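PDB 4YZT: cellulose hydrolase from Bacillus licheniformis, which hydrolyses internal beta-1,4-glucosidic bonds of cellulose as a tri-modular endoglucanase of glycoside hydrolase family 5. Local coordinates for residues A[476-488]-A[506-520]. Residues are numbered along the deposited sequence; the frame is centred on the assembly and turned at random.
Sequences PVLEEVWSWTPYL and RVLKYLKSDSTFTFE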
# COMPACT_ATOMS: atom_id res chain seq x y z
N PRO A 476 19.35 12.60 18.55
CA PRO A 476 18.82 11.34 18.02
C PRO A 476 19.82 10.17 18.09
O PRO A 476 21.01 10.35 17.80
CB PRO A 476 18.49 11.69 16.56
CG PRO A 476 18.15 13.15 16.62
CD PRO A 476 19.14 13.72 17.61
N VAL A 477 19.33 9.00 18.48
CA VAL A 477 20.12 7.77 18.43
C VAL A 477 20.57 7.51 16.98
O VAL A 477 21.70 7.08 16.74
CB VAL A 477 19.31 6.58 18.99
CG1 VAL A 477 19.90 5.25 18.53
CG2 VAL A 477 19.25 6.64 20.50
N LEU A 478 19.69 7.79 16.02
CA LEU A 478 20.05 7.63 14.61
C LEU A 478 20.50 8.93 13.95
O LEU A 478 20.29 9.12 12.75
CB LEU A 478 18.87 7.07 13.83
CG LEU A 478 18.34 5.67 14.17
CD1 LEU A 478 17.41 5.19 13.07
CD2 LEU A 478 19.46 4.68 14.39
N GLU A 479 21.15 9.80 14.73
CA GLU A 479 21.58 11.12 14.25
C GLU A 479 22.44 11.02 12.98
O GLU A 479 22.39 11.90 12.11
CB GLU A 479 22.34 11.88 15.35
CG GLU A 479 22.72 13.31 14.96
CD GLU A 479 23.71 13.98 15.91
OE1 GLU A 479 23.90 13.49 17.05
OE2 GLU A 479 24.31 15.02 15.51
N GLU A 480 23.23 9.95 12.86
CA GLU A 480 24.12 9.78 11.72
C GLU A 480 23.33 9.45 10.45
O GLU A 480 23.85 9.59 9.34
CB GLU A 480 25.15 8.69 12.00
CG GLU A 480 26.31 9.16 12.88
N VAL A 481 22.08 9.02 10.62
CA VAL A 481 21.21 8.72 9.48
C VAL A 481 20.20 9.85 9.24
O VAL A 481 20.13 10.41 8.16
CB VAL A 481 20.43 7.39 9.70
CG1 VAL A 481 19.56 7.08 8.51
CG2 VAL A 481 21.40 6.25 9.97
N TRP A 482 19.43 10.17 10.28
CA TRP A 482 18.47 11.27 10.26
C TRP A 482 18.81 12.32 11.32
O TRP A 482 18.52 12.12 12.50
CB TRP A 482 17.04 10.75 10.51
CG TRP A 482 16.69 9.43 9.86
CD1 TRP A 482 16.32 8.28 10.50
CD2 TRP A 482 16.67 9.14 8.46
NE1 TRP A 482 16.06 7.29 9.58
CE2 TRP A 482 16.27 7.79 8.32
CE3 TRP A 482 16.93 9.89 7.31
CZ2 TRP A 482 16.14 7.17 7.08
CZ3 TRP A 482 16.81 9.27 6.06
CH2 TRP A 482 16.41 7.92 5.96
N SER A 483 19.40 13.43 10.92
CA SER A 483 19.91 14.40 11.89
C SER A 483 18.83 15.19 12.63
O SER A 483 19.08 15.66 13.75
CB SER A 483 20.84 15.38 11.19
OG SER A 483 20.13 16.11 10.22
N TRP A 484 17.65 15.35 12.03
CA TRP A 484 16.68 16.36 12.48
C TRP A 484 15.58 15.83 13.41
O TRP A 484 14.77 16.61 13.91
CB TRP A 484 16.02 17.02 11.27
CG TRP A 484 15.06 16.08 10.58
CD1 TRP A 484 13.72 15.98 10.82
CD2 TRP A 484 15.37 15.10 9.58
NE1 TRP A 484 13.17 15.00 10.02
CE2 TRP A 484 14.16 14.45 9.25
CE3 TRP A 484 16.54 14.71 8.93
CZ2 TRP A 484 14.09 13.43 8.30
CZ3 TRP A 484 16.48 13.71 7.98
CH2 TRP A 484 15.26 13.08 7.67
N THR A 485 15.53 14.52 13.61
CA THR A 485 14.47 13.90 14.41
C THR A 485 14.96 12.67 15.15
O THR A 485 15.82 11.94 14.65
CB THR A 485 13.25 13.50 13.53
OG1 THR A 485 12.23 12.91 14.35
CG2 THR A 485 13.63 12.47 12.44
N PRO A 486 14.42 12.44 16.36
CA PRO A 486 14.73 11.22 17.11
C PRO A 486 13.78 10.10 16.75
O PRO A 486 13.96 8.96 17.21
CB PRO A 486 14.55 11.66 18.56
CG PRO A 486 13.39 12.63 18.47
CD PRO A 486 13.62 13.38 17.17
N TYR A 487 12.78 10.40 15.93
CA TYR A 487 11.77 9.38 15.62
C TYR A 487 12.31 8.37 14.63
O TYR A 487 12.98 8.71 13.65
CB TYR A 487 10.47 10.03 15.12
CG TYR A 487 9.65 10.55 16.29
CD1 TYR A 487 9.79 11.85 16.72
CD2 TYR A 487 8.78 9.72 16.98
CE1 TYR A 487 9.08 12.33 17.80
CE2 TYR A 487 8.05 10.18 18.05
CZ TYR A 487 8.20 11.49 18.46
OH TYR A 487 7.48 11.96 19.53
N LEU A 488 12.03 7.10 14.92
CA LEU A 488 12.49 5.96 14.14
C LEU A 488 11.47 5.58 13.05
O LEU A 488 10.37 6.14 12.98
CB LEU A 488 12.74 4.76 15.05
CG LEU A 488 13.67 4.99 16.27
CD1 LEU A 488 13.78 3.71 17.08
CD2 LEU A 488 15.04 5.44 15.81
N ARG A 506 19.45 -3.23 13.56
CA ARG A 506 19.90 -1.98 12.94
C ARG A 506 20.07 -0.84 13.95
O ARG A 506 21.09 -0.14 13.95
CB ARG A 506 18.92 -1.56 11.85
CG ARG A 506 19.04 -0.13 11.38
CD ARG A 506 18.00 0.16 10.29
NE ARG A 506 17.85 1.59 10.04
CZ ARG A 506 18.67 2.31 9.27
NH1 ARG A 506 18.45 3.61 9.11
NH2 ARG A 506 19.71 1.74 8.67
N VAL A 507 19.06 -0.65 14.80
CA VAL A 507 19.09 0.43 15.77
C VAL A 507 20.15 0.17 16.84
O VAL A 507 20.88 1.09 17.24
CB VAL A 507 17.71 0.61 16.46
CG1 VAL A 507 17.82 1.52 17.68
CG2 VAL A 507 16.69 1.13 15.45
N LEU A 508 20.22 -1.07 17.30
CA LEU A 508 21.16 -1.45 18.34
C LEU A 508 22.60 -1.15 17.92
O LEU A 508 23.42 -0.71 18.73
CB LEU A 508 21.00 -2.94 18.67
CG LEU A 508 19.60 -3.39 19.08
CD1 LEU A 508 19.61 -4.85 19.49
CD2 LEU A 508 18.99 -2.50 20.18
N LYS A 509 22.88 -1.37 16.64
CA LYS A 509 24.22 -1.18 16.10
C LYS A 509 24.64 0.30 16.05
O LYS A 509 25.82 0.61 15.97
CB LYS A 509 24.32 -1.81 14.70
CG LYS A 509 24.46 -3.33 14.71
CD LYS A 509 24.35 -3.90 13.30
N TYR A 510 23.67 1.21 16.10
CA TYR A 510 24.00 2.63 16.11
C TYR A 510 24.26 3.17 17.52
O TYR A 510 24.77 4.28 17.67
CB TYR A 510 22.88 3.46 15.45
CG TYR A 510 22.98 3.48 13.94
CD1 TYR A 510 23.94 4.28 13.31
CD2 TYR A 510 22.14 2.71 13.14
CE1 TYR A 510 24.05 4.30 11.93
CE2 TYR A 510 22.25 2.74 11.75
CZ TYR A 510 23.21 3.53 11.16
OH TYR A 510 23.34 3.58 9.78
N LEU A 511 23.92 2.39 18.54
CA LEU A 511 24.07 2.83 19.93
C LEU A 511 25.54 3.03 20.34
O LEU A 511 26.38 2.15 20.13
CB LEU A 511 23.39 1.83 20.88
CG LEU A 511 21.86 1.72 20.74
CD1 LEU A 511 21.34 0.52 21.49
CD2 LEU A 511 21.20 2.99 21.23
N LYS A 512 25.83 4.18 20.94
CA LYS A 512 27.19 4.52 21.35
C LYS A 512 27.30 4.66 22.86
O LYS A 512 28.36 4.42 23.45
CB LYS A 512 27.64 5.83 20.69
CG LYS A 512 27.67 5.80 19.17
N SER A 513 26.21 5.09 23.48
CA SER A 513 26.17 5.27 24.93
C SER A 513 24.74 5.11 25.40
O SER A 513 23.84 4.91 24.58
CB SER A 513 26.74 6.64 25.32
OG SER A 513 25.96 7.71 24.80
N ASP A 514 24.52 5.19 26.71
CA ASP A 514 23.19 4.96 27.27
C ASP A 514 22.10 5.82 26.61
O ASP A 514 22.25 7.03 26.44
CB ASP A 514 23.22 5.19 28.78
CG ASP A 514 24.17 4.24 29.49
OD1 ASP A 514 24.72 3.33 28.84
OD2 ASP A 514 24.35 4.41 30.72
N SER A 515 21.01 5.18 26.21
CA SER A 515 19.95 5.84 25.43
C SER A 515 18.57 5.49 25.97
O SER A 515 18.40 4.49 26.68
CB SER A 515 20.03 5.44 23.95
OG SER A 515 21.30 5.78 23.41
N THR A 516 17.60 6.34 25.65
CA THR A 516 16.24 6.17 26.10
C THR A 516 15.31 6.09 24.90
O THR A 516 15.34 6.97 24.03
CB THR A 516 15.80 7.33 27.03
OG1 THR A 516 16.63 7.35 28.20
CG2 THR A 516 14.34 7.18 27.45
N PHE A 517 14.51 5.03 24.83
CA PHE A 517 13.53 4.85 23.77
C PHE A 517 12.13 5.04 24.30
O PHE A 517 11.78 4.52 25.36
CB PHE A 517 13.66 3.48 23.12
CG PHE A 517 14.95 3.30 22.37
CD1 PHE A 517 15.01 3.56 21.02
CD2 PHE A 517 16.09 2.89 23.04
CE1 PHE A 517 16.22 3.42 20.33
CE2 PHE A 517 17.29 2.73 22.37
CZ PHE A 517 17.36 3.00 21.01
N THR A 518 11.33 5.82 23.58
CA THR A 518 9.94 6.04 23.96
C THR A 518 9.02 5.37 22.96
O THR A 518 8.94 5.79 21.80
CB THR A 518 9.61 7.55 24.07
OG1 THR A 518 10.49 8.19 25.01
CG2 THR A 518 8.16 7.75 24.51
N PHE A 519 8.34 4.32 23.41
CA PHE A 519 7.37 3.62 22.58
C PHE A 519 6.01 4.30 22.73
O PHE A 519 5.33 4.09 23.73
CB PHE A 519 7.29 2.13 22.97
CG PHE A 519 8.52 1.36 22.60
CD1 PHE A 519 9.64 1.38 23.42
CD2 PHE A 519 8.57 0.62 21.43
CE1 PHE A 519 10.79 0.69 23.08
CE2 PHE A 519 9.71 -0.09 21.08
CZ PHE A 519 10.83 -0.05 21.91
N GLU A 520 5.65 5.13 21.75
CA GLU A 520 4.39 5.87 21.82
C GLU A 520 3.27 4.99 21.31
O GLU A 520 3.38 4.35 20.26
CB GLU A 520 4.48 7.18 21.02
CG GLU A 520 5.56 8.13 21.51
CD GLU A 520 5.64 9.44 20.74
OE1 GLU A 520 4.84 9.66 19.80
OE2 GLU A 520 6.51 10.27 21.08
O HOH W 1 23.63 6.52 18.75
O HOH W 2 15.89 4.42 10.03
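Val477 and Leu488 insert their methyl groups between helix 506-510 and strand 515-520, and so show how a long loop can be folded back onto a beta-sheet module. After strand 462-470 the loop makes a type I turn, Pro476 to Glu479; 515-520 is the antiparallel neighbour of that strand in the C-terminal module.

Apolar contacts dominate. With CG1 anti to the backbone N (chi1 161°), Val477 sends that methyl to Leu511 CD2 at 3.8 Å, while CG2 lies against Ser515 and obliquely to the Phe517 ring. Leu488 CD1 meets the edge of the same ring, 4.1 Å from Phe517 CE1. Leu478 CD2 comes 3.6 Å from Tyr510 CD2, and at the more open side Val481 CG2 sits 3.5 Å from Tyr510 CZ. The other methyl of Val481, CG1, covers one face of its neighbour Trp482, whose ring also packs edge-to-face with Trp235 of the catalytic domain; the loop thus joins this C-terminal module to the catalytic domain, with the Trp482 side chain about 14 Å from a bound glucose unit.

Polar links lie around this apolar centre. One water donates to both Val477 O and Tyr510 O; another accepts from Trp482 NE1 and Arg506 NH1, lying in the plane of both flat groups, while Arg506 NE is engaged in a salt bridge with Asp493. The direct bond joins Tyr487 to Glu520, whose carboxylate stands 79° from the ring plane. A phenylalanine in place of Tyr487 would probably leave Glu520 without this hydroxyl donor and its carboxylate freer to turn. That bond is very short, with Tyr487 OH 2.5 Å from Glu520 OE2.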